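Local coordinates for probable sugar kinase (Clostridium perfringens, PDB 3KZH), which probably acts as a carbohydrate kinase of the pfkB (ribokinase-like) family, transferring phosphate to a sugar, at residues I180-A193 against F214-L226. Sequence-based numbering, arbitrary orientation.
Sequences IKDFHTIKPNRHEA and FLGLGIKKVFISL. With BGC (beta-D-glucopyranose), chain C.
Ile186 CD1 sits over the centre of the Phe214 ring, 3.7 Å from the centroid and 13° off the normal, a CH-pi contact; Ala193 O approaches the edge of this ring at CZ. The His184 ring carries Lys220 CB over one face and Thr185 CB at its edge, in plane. Leu226 CD2 covers one face of the Arg190 guanidinium, whose NH1 bonds to Ile201 O, and the Phe223 ring receives Thr185 CG2 at its edge. These contacts belong to a beta-alpha-beta crossover of the ribokinase-like fold: strands 185-186 and 221-225 run parallel in the large sheet, linked through helices 190-197 and 204-217.

The pairing evidence is the backbone ladder. Lys221 N reaches His184 O at 2.8 Å, Ile186 N donates to Lys221 O, Phe223 N bonds weakly to Ile186 O, and Ser225 N donates to Pro188 O at 2.9 Å. Ile186 has CG1 between its backbone N and carbonyl carbon (chi1 57°), which carries CD1 to Phe214.

The sugar pocket lies at the C-terminal ends of both strands, where Ser225 closes 221-225 and Lys187 follows 185-186. Asn189, N-cap of helix 190-197, forms a capping box with Glu192: OD1 accepts from Glu192 N, and Asn189 N donates weakly back to Glu192 OE1. Lys187 bends at chi2, chi3 and chi4, and its NZ is covalently joined to glucopyranose C6, which lies 3.1 Å from Ser225 OG.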
loop_
_atom_site.group_PDB
_atom_site.type_symbol
_atom_site.label_atom_id
_atom_site.label_comp_id
_atom_site.label_asym_id
_atom_site.label_seq_id
_atom_site.Cartn_x
_atom_site.Cartn_y
_atom_site.Cartn_z
ATOM N N ILE A 180 -3.814 -4.510 -36.544
ATOM C CA ILE A 180 -2.520 -5.207 -36.477
ATOM C C ILE A 180 -1.478 -4.955 -37.563
ATOM O O ILE A 180 -0.281 -5.038 -37.289
ATOM C CB ILE A 180 -2.653 -6.729 -36.249
ATOM C CG1 ILE A 180 -3.351 -7.411 -37.426
ATOM C CG2 ILE A 180 -3.334 -6.985 -34.924
ATOM C CD1 ILE A 180 -3.365 -8.925 -37.342
ATOM N N LYS A 181 -1.941 -4.570 -38.753
ATOM C CA LYS A 181 -1.080 -4.294 -39.908
ATOM C C LYS A 181 -0.015 -3.208 -39.693
ATOM O O LYS A 181 1.018 -3.212 -40.361
ATOM C CB LYS A 181 -1.934 -3.957 -41.146
ATOM C CG LYS A 181 -2.815 -2.706 -41.035
ATOM C CD LYS A 181 -3.531 -2.423 -42.348
ATOM C CE LYS A 181 -4.404 -1.175 -42.263
ATOM N NZ LYS A 181 -3.620 0.088 -42.069
ATOM N N ASP A 182 -0.255 -2.326 -38.721
ATOM C CA ASP A 182 0.661 -1.227 -38.420
ATOM C C ASP A 182 1.752 -1.529 -37.398
ATOM O O ASP A 182 2.648 -0.714 -37.173
ATOM C CB ASP A 182 -0.122 0.027 -38.027
ATOM C CG ASP A 182 -0.928 0.600 -39.183
ATOM O OD1 ASP A 182 -0.402 0.635 -40.324
ATOM O OD2 ASP A 182 -2.089 1.012 -38.937
ATOM N N PHE A 183 1.687 -2.722 -36.820
ATOM C CA PHE A 183 2.661 -3.176 -35.843
ATOM C C PHE A 183 3.888 -3.782 -36.509
ATOM O O PHE A 183 3.795 -4.400 -37.576
ATOM C CB PHE A 183 2.035 -4.212 -34.902
ATOM C CG PHE A 183 1.149 -3.626 -33.847
ATOM C CD1 PHE A 183 1.693 -3.153 -32.645
ATOM C CD2 PHE A 183 -0.236 -3.548 -34.034
ATOM C CE1 PHE A 183 0.869 -2.598 -31.626
ATOM C CE2 PHE A 183 -1.074 -3.002 -33.034
ATOM C CZ PHE A 183 -0.515 -2.526 -31.825
ATOM N N HIS A 184 5.040 -3.548 -35.886
ATOM C CA HIS A 184 6.327 -4.075 -36.331
ATOM C C HIS A 184 6.446 -5.523 -35.814
ATOM O O HIS A 184 7.046 -6.379 -36.455
ATOM C CB HIS A 184 7.450 -3.182 -35.766
ATOM C CG HIS A 184 8.834 -3.762 -35.863
ATOM N ND1 HIS A 184 9.246 -4.840 -35.104
ATOM C CD2 HIS A 184 9.909 -3.381 -36.588
ATOM C CE1 HIS A 184 10.513 -5.094 -35.361
ATOM N NE2 HIS A 184 10.942 -4.225 -36.255
ATOM N N THR A 185 5.879 -5.773 -34.642
ATOM C CA THR A 185 5.933 -7.089 -34.032
ATOM C C THR A 185 4.640 -7.398 -33.329
ATOM O O THR A 185 4.044 -6.530 -32.695
ATOM C CB THR A 185 7.111 -7.182 -32.992
ATOM O OG1 THR A 185 8.362 -7.080 -33.678
ATOM C CG2 THR A 185 7.096 -8.502 -32.193
ATOM N N ILE A 186 4.160 -8.617 -33.537
ATOM C CA ILE A 186 2.982 -9.090 -32.820
ATOM C C ILE A 186 3.466 -10.343 -32.074
ATOM O O ILE A 186 4.373 -11.038 -32.524
ATOM C CB ILE A 186 1.731 -9.363 -33.737
ATOM C CG1 ILE A 186 2.029 -10.374 -34.844
ATOM C CG2 ILE A 186 1.189 -8.046 -34.302
ATOM C CD1 ILE A 186 0.797 -11.056 -35.361
ATOM N N LYS A 187 2.876 -10.612 -30.905
ATOM C CA LYS A 187 3.262 -11.744 -30.097
ATOM C C LYS A 187 1.988 -12.499 -29.557
ATOM O O LYS A 187 1.631 -12.391 -28.351
ATOM C CB LYS A 187 4.191 -11.328 -28.950
ATOM C CG LYS A 187 5.182 -12.461 -28.522
ATOM C CD LYS A 187 4.621 -13.428 -27.541
ATOM C CE LYS A 187 4.123 -12.781 -26.268
ATOM N NZ LYS A 187 2.868 -13.295 -25.839
ATOM N N PRO A 188 1.303 -13.238 -30.442
ATOM C CA PRO A 188 0.137 -13.944 -29.931
ATOM C C PRO A 188 0.391 -15.401 -29.572
ATOM O O PRO A 188 1.473 -15.907 -29.817
ATOM C CB PRO A 188 -0.842 -13.829 -31.108
ATOM C CG PRO A 188 0.047 -13.944 -32.279
ATOM C CD PRO A 188 1.176 -13.055 -31.901
ATOM N N ASN A 189 -0.568 -16.032 -28.894
ATOM C CA ASN A 189 -0.434 -17.455 -28.629
ATOM C C ASN A 189 -1.195 -18.158 -29.762
ATOM O O ASN A 189 -1.693 -17.480 -30.670
ATOM C CB ASN A 189 -0.862 -17.870 -27.203
ATOM C CG ASN A 189 -2.334 -17.631 -26.894
ATOM O OD1 ASN A 189 -3.136 -17.285 -27.756
ATOM N ND2 ASN A 189 -2.693 -17.847 -25.643
ATOM N N ARG A 190 -1.293 -19.484 -29.723
ATOM C CA ARG A 190 -1.988 -20.237 -30.776
ATOM C C ARG A 190 -3.401 -19.714 -31.076
ATOM O O ARG A 190 -3.650 -19.260 -32.196
ATOM C CB ARG A 190 -2.013 -21.733 -30.455
ATOM C CG ARG A 190 -2.509 -22.604 -31.608
ATOM C CD ARG A 190 -2.642 -24.065 -31.220
ATOM N NE ARG A 190 -1.344 -24.686 -30.961
ATOM C CZ ARG A 190 -0.700 -25.491 -31.808
ATOM N NH1 ARG A 190 -1.221 -25.789 -32.996
ATOM N NH2 ARG A 190 0.467 -26.016 -31.454
ATOM N N HIS A 191 -4.247 -19.638 -30.043
ATOM C CA HIS A 191 -5.633 -19.175 -30.174
ATOM C C HIS A 191 -5.790 -17.710 -30.592
ATOM O O HIS A 191 -6.632 -17.406 -31.427
ATOM C CB HIS A 191 -6.438 -19.473 -28.899
ATOM C CG HIS A 191 -7.914 -19.600 -29.133
ATOM N ND1 HIS A 191 -8.453 -20.513 -30.016
ATOM C CD2 HIS A 191 -8.962 -18.906 -28.630
ATOM C CE1 HIS A 191 -9.766 -20.373 -30.048
ATOM N NE2 HIS A 191 -10.101 -19.404 -29.217
ATOM N N GLU A 192 -4.946 -16.825 -30.059
ATOM C CA GLU A 192 -4.984 -15.393 -30.398
ATOM C C GLU A 192 -4.561 -15.171 -31.854
ATOM O O GLU A 192 -5.052 -14.253 -32.508
ATOM C CB GLU A 192 -4.084 -14.577 -29.468
ATOM C CG GLU A 192 -4.521 -14.509 -28.013
ATOM C CD GLU A 192 -3.433 -14.002 -27.062
ATOM O OE1 GLU A 192 -2.367 -13.531 -27.515
ATOM O OE2 GLU A 192 -3.639 -14.092 -25.837
ATOM N N ALA A 193 -3.681 -16.042 -32.356
ATOM C CA ALA A 193 -3.192 -15.992 -33.739
ATOM C C ALA A 193 -4.260 -16.475 -34.718
ATOM O O ALA A 193 -4.291 -16.031 -35.862
ATOM C CB ALA A 193 -1.933 -16.829 -33.888
ATOM N N PHE A 214 0.601 -12.496 -41.839
ATOM C CA PHE A 214 0.890 -11.340 -40.985
ATOM C C PHE A 214 1.992 -10.482 -41.592
ATOM O O PHE A 214 1.894 -9.256 -41.578
ATOM C CB PHE A 214 1.281 -11.771 -39.568
ATOM C CG PHE A 214 0.168 -12.424 -38.779
ATOM C CD1 PHE A 214 -1.136 -11.894 -38.779
ATOM C CD2 PHE A 214 0.438 -13.573 -38.006
ATOM C CE1 PHE A 214 -2.168 -12.502 -38.015
ATOM C CE2 PHE A 214 -0.580 -14.198 -37.237
ATOM C CZ PHE A 214 -1.889 -13.657 -37.242
ATOM N N LEU A 215 2.989 -11.136 -42.196
ATOM C CA LEU A 215 4.102 -10.451 -42.864
ATOM C C LEU A 215 3.612 -9.730 -44.123
ATOM O O LEU A 215 4.203 -8.728 -44.540
ATOM C CB LEU A 215 5.208 -11.440 -43.251
ATOM C CG LEU A 215 5.929 -12.263 -42.178
ATOM C CD1 LEU A 215 6.706 -13.367 -42.855
ATOM C CD2 LEU A 215 6.818 -11.410 -41.300
ATOM N N GLY A 216 2.513 -10.246 -44.690
ATOM C CA GLY A 216 1.892 -9.687 -45.884
ATOM C C GLY A 216 1.162 -8.394 -45.582
ATOM O O GLY A 216 1.174 -7.462 -46.395
ATOM N N LEU A 217 0.568 -8.334 -44.387
ATOM C CA LEU A 217 -0.156 -7.169 -43.889
ATOM C C LEU A 217 0.781 -5.984 -43.598
ATOM O O LEU A 217 0.335 -4.836 -43.494
ATOM C CB LEU A 217 -0.914 -7.534 -42.611
ATOM C CG LEU A 217 -2.058 -8.554 -42.636
ATOM C CD1 LEU A 217 -2.556 -8.760 -41.216
ATOM C CD2 LEU A 217 -3.215 -8.101 -43.544
ATOM N N GLY A 218 2.078 -6.273 -43.489
ATOM C CA GLY A 218 3.068 -5.246 -43.212
ATOM C C GLY A 218 3.838 -5.463 -41.918
ATOM O O GLY A 218 4.776 -4.719 -41.625
ATOM N N ILE A 219 3.442 -6.477 -41.145
ATOM C CA ILE A 219 4.107 -6.809 -39.884
ATOM C C ILE A 219 5.518 -7.319 -40.202
ATOM O O ILE A 219 5.715 -8.064 -41.162
ATOM C CB ILE A 219 3.277 -7.831 -39.043
ATOM C CG1 ILE A 219 1.875 -7.263 -38.773
ATOM C CG2 ILE A 219 3.988 -8.159 -37.712
ATOM C CD1 ILE A 219 0.842 -8.264 -38.274
ATOM N N LYS A 220 6.496 -6.842 -39.438
ATOM C CA LYS A 220 7.893 -7.206 -39.655
ATOM C C LYS A 220 8.357 -8.481 -38.982
ATOM O O LYS A 220 9.149 -9.217 -39.555
ATOM C CB LYS A 220 8.820 -6.055 -39.245
ATOM C CG LYS A 220 8.524 -4.706 -39.890
ATOM C CD LYS A 220 8.776 -4.688 -41.394
ATOM C CE LYS A 220 8.653 -3.274 -41.954
ATOM N NZ LYS A 220 7.287 -2.697 -41.779
ATOM N N LYS A 221 7.929 -8.702 -37.738
ATOM C CA LYS A 221 8.345 -9.882 -36.970
ATOM C C LYS A 221 7.188 -10.578 -36.250
ATOM O O LYS A 221 6.434 -9.933 -35.520
ATOM C CB LYS A 221 9.441 -9.503 -35.950
ATOM C CG LYS A 221 10.655 -8.776 -36.522
ATOM C CD LYS A 221 11.961 -9.355 -36.057
ATOM C CE LYS A 221 13.132 -8.734 -36.823
ATOM N NZ LYS A 221 13.313 -7.291 -36.523
ATOM N N VAL A 222 7.059 -11.893 -36.456
ATOM C CA VAL A 222 5.992 -12.691 -35.834
ATOM C C VAL A 222 6.497 -13.743 -34.842
ATOM O O VAL A 222 7.385 -14.513 -35.154
ATOM C CB VAL A 222 5.096 -13.396 -36.909
ATOM C CG1 VAL A 222 3.943 -14.193 -36.248
ATOM C CG2 VAL A 222 4.523 -12.384 -37.870
ATOM N N PHE A 223 5.910 -13.752 -33.648
ATOM C CA PHE A 223 6.241 -14.717 -32.598
ATOM C C PHE A 223 4.931 -15.329 -32.086
ATOM O O PHE A 223 4.068 -14.612 -31.585
ATOM C CB PHE A 223 6.990 -14.052 -31.431
ATOM C CG PHE A 223 8.315 -13.459 -31.807
ATOM C CD1 PHE A 223 9.461 -14.267 -31.905
ATOM C CD2 PHE A 223 8.410 -12.095 -32.135
ATOM C CE1 PHE A 223 10.691 -13.721 -32.345
ATOM C CE2 PHE A 223 9.635 -11.538 -32.575
ATOM C CZ PHE A 223 10.782 -12.365 -32.680
ATOM N N ILE A 224 4.756 -16.638 -32.276
ATOM C CA ILE A 224 3.542 -17.329 -31.825
ATOM C C ILE A 224 3.878 -18.327 -30.708
ATOM O O ILE A 224 4.592 -19.308 -30.935
ATOM C CB ILE A 224 2.761 -18.039 -33.022
ATOM C CG1 ILE A 224 2.373 -17.016 -34.098
ATOM C CG2 ILE A 224 1.441 -18.650 -32.524
ATOM C CD1 ILE A 224 2.006 -17.600 -35.452
ATOM N N SER A 225 3.377 -18.051 -29.500
ATOM C CA SER A 225 3.589 -18.916 -28.329
ATOM C C SER A 225 2.732 -20.158 -28.505
ATOM O O SER A 225 1.567 -20.046 -28.874
ATOM C CB SER A 225 3.176 -18.216 -27.029
ATOM O OG SER A 225 3.893 -17.028 -26.828
ATOM N N LEU A 226 3.325 -21.335 -28.292
ATOM C CA LEU A 226 2.616 -22.611 -28.444
ATOM C C LEU A 226 2.646 -23.418 -27.151
ATOM O O LEU A 226 2.738 -24.653 -27.176
ATOM C CB LEU A 226 3.251 -23.423 -29.580
ATOM C CG LEU A 226 3.462 -22.774 -30.948
ATOM C CD1 LEU A 226 4.316 -23.684 -31.794
ATOM C CD2 LEU A 226 2.120 -22.458 -31.605
HETATM C C2 BGC C . -1.284 -14.337 -23.390
HETATM C C3 BGC C . -0.284 -15.322 -22.712
HETATM C C4 BGC C . 0.752 -15.659 -23.865
HETATM C C5 BGC C . 1.475 -14.365 -24.435
HETATM C C6 BGC C . 2.434 -14.604 -25.530
HETATM C C1 BGC C . -0.510 -13.101 -23.842
HETATM O O1 BGC C . -1.306 -12.299 -24.358
HETATM O O2 BGC C . -2.148 -13.985 -22.531
HETATM O O3 BGC C . -1.008 -16.344 -22.431
HETATM O O4 BGC C . 1.626 -16.517 -23.381
HETATM O O5 BGC C . 0.508 -13.447 -24.887
#